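Local coordinates for putative S41 protease (PDB 3K50), which is of unconfirmed function but, as a putative S41-family peptidase with a PDZ-like domain, probably cleaves peptide bonds by serine-type hydrolysis, at residues F197-T202 and A207-L212; H177-I182 and R213-D218. All blocks are in the same frame, centred on the assembly; numbering follows the deposited sequence.

Contact 1 (F197-T202 and A207-L212); sequences FKAGPT and AYNDDL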
loop_
_atom_site.group_PDB
_atom_site.type_symbol
_atom_site.label_atom_id
_atom_site.label_comp_id
_atom_site.label_asym_id
_atom_site.label_seq_id
_atom_site.Cartn_x
_atom_site.Cartn_y
_atom_site.Cartn_z
ATOM N N PHE A 197 5.949 2.288 1.741
ATOM C CA PHE A 197 7.308 2.746 1.463
ATOM C C PHE A 197 7.587 3.970 2.349
ATOM O O PHE A 197 7.492 5.133 1.916
ATOM C CB PHE A 197 7.480 3.056 -0.037
ATOM C CG PHE A 197 7.433 1.819 -0.914
ATOM C CD1 PHE A 197 6.249 1.232 -1.220
ATOM C CD2 PHE A 197 8.592 1.260 -1.416
ATOM C CE1 PHE A 197 6.206 0.082 -1.993
ATOM C CE2 PHE A 197 8.558 0.116 -2.186
ATOM C CZ PHE A 197 7.357 -0.481 -2.464
ATOM N N LYS A 198 8.000 3.700 3.571
ATOM C CA LYS A 198 8.253 4.735 4.559
ATOM C C LYS A 198 9.542 4.371 5.296
ATOM O O LYS A 198 9.675 3.257 5.760
ATOM C CB LYS A 198 7.042 4.798 5.498
ATOM C CG LYS A 198 7.001 6.074 6.338
ATOM C CD LYS A 198 5.784 6.095 7.195
ATOM C CE LYS A 198 5.730 7.297 8.089
ATOM N NZ LYS A 198 4.493 7.191 8.910
ATOM N N ALA A 199 10.462 5.319 5.406
ATOM C CA ALA A 199 11.791 5.070 5.885
ATOM C C ALA A 199 11.854 4.948 7.388
ATOM O O ALA A 199 12.616 4.143 7.879
ATOM C CB ALA A 199 12.770 6.167 5.343
ATOM N N GLY A 200 11.021 5.710 8.109
ATOM C CA GLY A 200 11.000 5.691 9.563
ATOM C C GLY A 200 9.809 6.488 10.112
ATOM O O GLY A 200 9.056 7.107 9.321
ATOM N N PRO A 201 9.600 6.436 11.456
ATOM C CA PRO A 201 8.461 7.132 12.084
ATOM C C PRO A 201 8.567 8.662 12.026
ATOM O O PRO A 201 7.556 9.308 11.878
ATOM C CB PRO A 201 8.459 6.618 13.534
ATOM C CG PRO A 201 9.863 6.134 13.783
ATOM C CD PRO A 201 10.375 5.644 12.435
ATOM N N THR A 202 9.776 9.217 12.091
ATOM C CA THR A 202 9.982 10.658 12.037
ATOM C C THR A 202 10.653 11.062 10.718
ATOM O O THR A 202 11.179 10.213 9.994
ATOM C CB THR A 202 10.809 11.149 13.233
ATOM O OG1 THR A 202 12.131 10.616 13.144
ATOM C CG2 THR A 202 10.156 10.738 14.581
ATOM N N ALA A 207 14.680 4.109 10.673
ATOM C CA ALA A 207 14.273 2.968 11.475
ATOM C C ALA A 207 13.574 1.855 10.668
ATOM O O ALA A 207 13.910 0.686 10.851
ATOM C CB ALA A 207 13.393 3.418 12.666
ATOM N N TYR A 208 12.659 2.193 9.770
ATOM C CA TYR A 208 11.927 1.115 9.053
ATOM C C TYR A 208 12.757 0.543 7.941
ATOM O O TYR A 208 12.637 -0.626 7.646
ATOM C CB TYR A 208 10.619 1.582 8.482
ATOM C CG TYR A 208 9.666 2.207 9.490
ATOM C CD1 TYR A 208 9.605 1.756 10.805
ATOM C CD2 TYR A 208 8.739 3.197 9.087
ATOM C CE1 TYR A 208 8.702 2.312 11.709
ATOM C CE2 TYR A 208 7.809 3.749 9.983
ATOM C CZ TYR A 208 7.784 3.296 11.282
ATOM O OH TYR A 208 6.880 3.836 12.190
ATOM N N ASN A 209 13.565 1.380 7.299
ATOM C CA ASN A 209 14.488 0.856 6.321
ATOM C C ASN A 209 15.474 -0.122 6.981
ATOM O O ASN A 209 15.833 -1.125 6.367
ATOM C CB ASN A 209 15.258 1.945 5.642
ATOM C CG ASN A 209 14.484 2.637 4.621
ATOM O OD1 ASN A 209 13.423 2.170 4.191
ATOM N ND2 ASN A 209 15.025 3.781 4.167
ATOM N N ASP A 210 15.875 0.139 8.228
ATOM C CA ASP A 210 16.744 -0.810 8.948
ATOM C C ASP A 210 15.989 -2.104 9.315
ATOM O O ASP A 210 16.586 -3.164 9.350
ATOM C CB ASP A 210 17.489 -0.142 10.137
ATOM C CG ASP A 210 18.625 0.786 9.646
ATOM O OD1 ASP A 210 19.114 0.552 8.526
ATOM O OD2 ASP A 210 19.033 1.746 10.337
ATOM N N ASP A 211 14.702 -2.008 9.623
ATOM C CA ASP A 211 13.867 -3.204 9.811
ATOM C C ASP A 211 13.877 -4.005 8.503
ATOM O O ASP A 211 13.935 -5.227 8.515
ATOM C CB ASP A 211 12.402 -2.846 10.090
ATOM C CG ASP A 211 12.187 -2.252 11.432
ATOM O OD1 ASP A 211 13.015 -2.517 12.334
ATOM O OD2 ASP A 211 11.170 -1.532 11.609
ATOM N N LEU A 212 13.713 -3.309 7.380
ATOM C CA LEU A 212 13.726 -3.994 6.054
ATOM C C LEU A 212 15.080 -4.687 5.794
ATOM O O LEU A 212 15.124 -5.841 5.364
ATOM C CB LEU A 212 13.377 -3.019 4.912
ATOM C CG LEU A 212 13.219 -3.510 3.479
ATOM C CD1 LEU A 212 12.005 -4.429 3.360
ATOM C CD2 LEU A 212 13.050 -2.350 2.489
HETATM O O HOH W 1 10.911 0.940 4.645
HETATM O O HOH W 2 5.174 5.616 10.979
#

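Contact 2 (H177-I182 and R213-D218); sequences HRFEII and RRAFRD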
loop_
_atom_site.group_PDB
_atom_site.type_symbol
_atom_site.label_atom_id
_atom_site.label_comp_id
_atom_site.label_asym_id
_atom_site.label_seq_id
_atom_site.Cartn_x
_atom_site.Cartn_y
_atom_site.Cartn_z
ATOM N N HIS A 177 5.436 -5.759 7.826
ATOM C CA HIS A 177 4.254 -6.347 8.527
ATOM C C HIS A 177 4.340 -7.800 8.844
ATOM O O HIS A 177 3.911 -8.242 9.913
ATOM C CB HIS A 177 3.010 -6.088 7.687
ATOM C CG HIS A 177 1.742 -6.519 8.341
ATOM N ND1 HIS A 177 1.276 -5.946 9.504
ATOM C CD2 HIS A 177 0.856 -7.486 8.004
ATOM C CE1 HIS A 177 0.140 -6.538 9.838
ATOM N NE2 HIS A 177 -0.134 -7.476 8.945
ATOM N N ARG A 178 4.904 -8.572 7.940
ATOM C CA ARG A 178 5.082 -9.993 8.205
ATOM C C ARG A 178 6.264 -10.520 7.355
ATOM O O ARG A 178 6.453 -10.089 6.199
ATOM C CB ARG A 178 3.793 -10.764 7.875
ATOM C CG ARG A 178 3.415 -11.923 8.860
ATOM C CD ARG A 178 2.984 -11.401 10.250
ATOM N NE ARG A 178 1.533 -11.249 10.551
ATOM C CZ ARG A 178 1.001 -10.341 11.399
ATOM N NH1 ARG A 178 1.709 -9.316 11.906
ATOM N NH2 ARG A 178 -0.304 -10.375 11.639
ATOM N N PHE A 179 6.959 -11.488 7.959
ATOM C CA PHE A 179 8.173 -12.151 7.473
ATOM C C PHE A 179 8.087 -13.653 7.593
ATOM O O PHE A 179 7.598 -14.177 8.608
ATOM C CB PHE A 179 9.339 -11.741 8.379
ATOM C CG PHE A 179 10.639 -12.487 8.133
ATOM C CD1 PHE A 179 10.912 -13.710 8.760
ATOM C CD2 PHE A 179 11.626 -11.922 7.320
ATOM C CE1 PHE A 179 12.150 -14.394 8.558
ATOM C CE2 PHE A 179 12.847 -12.578 7.120
ATOM C CZ PHE A 179 13.098 -13.836 7.750
ATOM N N GLU A 180 8.571 -14.367 6.586
ATOM C CA GLU A 180 8.698 -15.802 6.760
ATOM C C GLU A 180 9.622 -16.400 5.742
ATOM O O GLU A 180 9.730 -15.867 4.624
ATOM C CB GLU A 180 7.360 -16.488 6.488
ATOM C CG GLU A 180 6.535 -16.720 7.679
ATOM C CD GLU A 180 5.589 -17.760 7.397
ATOM O OE1 GLU A 180 4.937 -17.646 6.332
ATOM O OE2 GLU A 180 5.546 -18.704 8.206
ATOM N N ILE A 181 10.263 -17.516 6.127
ATOM C CA ILE A 181 10.993 -18.362 5.176
ATOM C C ILE A 181 10.196 -19.667 5.088
ATOM O O ILE A 181 9.969 -20.341 6.101
ATOM C CB ILE A 181 12.439 -18.636 5.568
ATOM C CG1 ILE A 181 13.214 -17.312 5.569
ATOM C CG2 ILE A 181 13.071 -19.639 4.567
ATOM C CD1 ILE A 181 14.551 -17.386 6.274
ATOM N N ILE A 182 9.768 -20.001 3.878
ATOM C CA ILE A 182 8.955 -21.169 3.617
ATOM C C ILE A 182 9.707 -22.190 2.804
ATOM O O ILE A 182 10.120 -21.910 1.653
ATOM C CB ILE A 182 7.713 -20.716 2.809
ATOM C CG1 ILE A 182 6.992 -19.571 3.573
ATOM C CG2 ILE A 182 6.780 -21.901 2.430
ATOM C CD1 ILE A 182 5.995 -18.770 2.699
ATOM N N ARG A 213 16.180 -4.000 6.088
ATOM C CA ARG A 213 17.496 -4.569 5.944
ATOM C C ARG A 213 17.627 -5.798 6.782
ATOM O O ARG A 213 18.272 -6.774 6.374
ATOM C CB ARG A 213 18.594 -3.592 6.371
ATOM C CG ARG A 213 18.798 -2.453 5.385
ATOM C CD ARG A 213 19.851 -1.486 5.826
ATOM N NE ARG A 213 20.029 -0.423 4.792
ATOM C CZ ARG A 213 19.548 0.840 4.848
ATOM N NH1 ARG A 213 18.848 1.292 5.876
ATOM N NH2 ARG A 213 19.748 1.683 3.835
ATOM N N ARG A 214 17.070 -5.741 7.979
ATOM C CA ARG A 214 17.218 -6.844 8.915
ATOM C C ARG A 214 16.540 -8.095 8.393
ATOM O O ARG A 214 17.070 -9.172 8.577
ATOM C CB ARG A 214 16.664 -6.447 10.279
ATOM C CG ARG A 214 16.915 -7.493 11.379
ATOM C CD ARG A 214 16.973 -6.911 12.792
ATOM N NE ARG A 214 15.895 -5.963 13.075
ATOM C CZ ARG A 214 15.976 -4.623 13.018
ATOM N NH1 ARG A 214 17.099 -3.951 12.701
ATOM N NH2 ARG A 214 14.892 -3.931 13.296
ATOM N N ALA A 215 15.360 -7.927 7.798
ATOM C CA ALA A 215 14.603 -8.983 7.171
ATOM C C ALA A 215 15.445 -9.606 6.025
ATOM O O ALA A 215 15.560 -10.836 5.913
ATOM C CB ALA A 215 13.263 -8.389 6.600
ATOM N N PHE A 216 16.050 -8.752 5.187
ATOM C CA PHE A 216 16.853 -9.273 4.060
ATOM C C PHE A 216 18.131 -10.027 4.556
ATOM O O PHE A 216 18.504 -11.066 4.011
ATOM C CB PHE A 216 17.124 -8.171 3.044
ATOM C CG PHE A 216 16.041 -8.017 2.028
ATOM C CD1 PHE A 216 14.819 -7.448 2.359
ATOM C CD2 PHE A 216 16.205 -8.499 0.759
ATOM C CE1 PHE A 216 13.806 -7.392 1.433
ATOM C CE2 PHE A 216 15.228 -8.376 -0.195
ATOM C CZ PHE A 216 14.018 -7.832 0.139
ATOM N N ARG A 217 18.770 -9.537 5.612
ATOM C CA ARG A 217 19.860 -10.252 6.199
ATOM C C ARG A 217 19.392 -11.670 6.636
ATOM O O ARG A 217 20.090 -12.644 6.393
ATOM C CB ARG A 217 20.384 -9.486 7.410
ATOM C CG ARG A 217 21.656 -10.111 8.068
ATOM C CD ARG A 217 21.840 -9.592 9.504
ATOM N NE ARG A 217 20.636 -9.865 10.291
ATOM C CZ ARG A 217 20.466 -9.585 11.581
ATOM N NH1 ARG A 217 21.446 -9.039 12.294
ATOM N NH2 ARG A 217 19.302 -9.894 12.159
ATOM N N ASP A 218 18.228 -11.765 7.278
ATOM C CA ASP A 218 17.649 -13.044 7.722
ATOM C C ASP A 218 17.318 -13.920 6.509
ATOM O O ASP A 218 17.575 -15.127 6.521
ATOM C CB ASP A 218 16.397 -12.822 8.584
ATOM C CG ASP A 218 16.703 -12.218 9.970
ATOM O OD1 ASP A 218 17.909 -12.124 10.361
ATOM O OD2 ASP A 218 15.722 -11.839 10.654
#

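Contact 1 (F197-T202 and A207-L212)
The Tyr208 ring lies against the backbone of Gly200 and Pro201. Gly200 CA and Pro201 CD sit over the same ring face and make CH-pi contacts, 3.8 Å and 3.9 Å from the ring centroid. Neither is centred; both are displaced toward the rim. Pro201 crosses the ring at a slant, and its CB reaches Tyr208 OH at 3.5 Å. Pro201 CD also touches the methyl of Ala207.

Lys198 runs alongside Tyr208, and the two side chains point the same way. CG of Lys198 is anti to the backbone N (chi1 -164°), and the chain beyond is fully extended. This brings Lys198 NZ level with the phenol end. One water links the two, 2.7 Å from both Lys198 NZ and Tyr208 OH. Lys198 O lies at the edge of the ring, near its plane.

Ala199 O receives two amides from the first turn of helix 207-221. The bond from Asn209 N is 3.0 Å long; that from Tyr208 N is weak. The Asn209 amide lies beside Ala199, with ND2 3.5 Å from Ala199 CB. Asn209 ND2 bonds to Gln206, in the connection between the segments.

The contact folds the loop after strand 187-194 back onto the start of helix 207-221, in the S41 peptidase region. Amides at a helix start have no earlier carbonyls within the helix to bind. Here Ala199 O takes up Asn209 N and, less well, Tyr208 N, while Ser205 OG bonds Ala207 N. A second water donates to both the Lys198 carbonyl and Asn209 OD1, so both water bridges join loop to helix.

Contact 2 (H177-I182 and R213-D218)
Strand 177-182 and helix 213-218 run almost parallel, 8° apart in direction, with their axes 9.7 Å apart at closest approach. This is a helix packed on the face of a mixed beta-sheet, here over its outermost strand, in the alpha/beta fold of the S41 peptidase, which is related to ClpP and crotonase. The strand pairs antiparallel with strand 187-194. A classic beta bulge opens the segment, where His177 and Arg178 both face Met193.

Phe179 carries most of the contact. It is modelled in two conformers, and the ring contacts given here are those of one. With chi1 at 172°, CG of Phe179 swings beside the carbonyl carbon and the ring reaches the helix. Ala215 O lies at the ring edge, 3.4 Å from Phe179 CE2. Phe179 CD2 also meets the methyl of Ala215. The Phe179 and Asp218 side chains cross at about a right angle; Asp218 CB is 3.6 Å from Phe179 CZ. The carboxylate plane stands 82° from the ring plane. No hydrogen bond joins the two segments. The Asp218 carboxylate instead pairs with Arg217 of the same helix, and Phe179 also stacks on Phe219. Farther along the strand, Ile181 CD1 comes to 3.8 Å from Asp218 O.

Contacts 1 and 2 share helix 207-221 and lie about 14 Å apart between centres. Contact 1 holds the start of the helix to the loop that leads into it. Contact 2 sets a later part of the same helix against edge strand 176-184, about 30 residues earlier in the chain. Both are partly buried, and neither is wholly core or surface. Contact 1 has the larger interface and is mixed: backbone bonds, water bridges and CH-pi contacts at a helix start. In contact 2 the helix amides already bond within the helix. What remains across it is mainly apolar, one aromatic ring and a few aliphatic atoms.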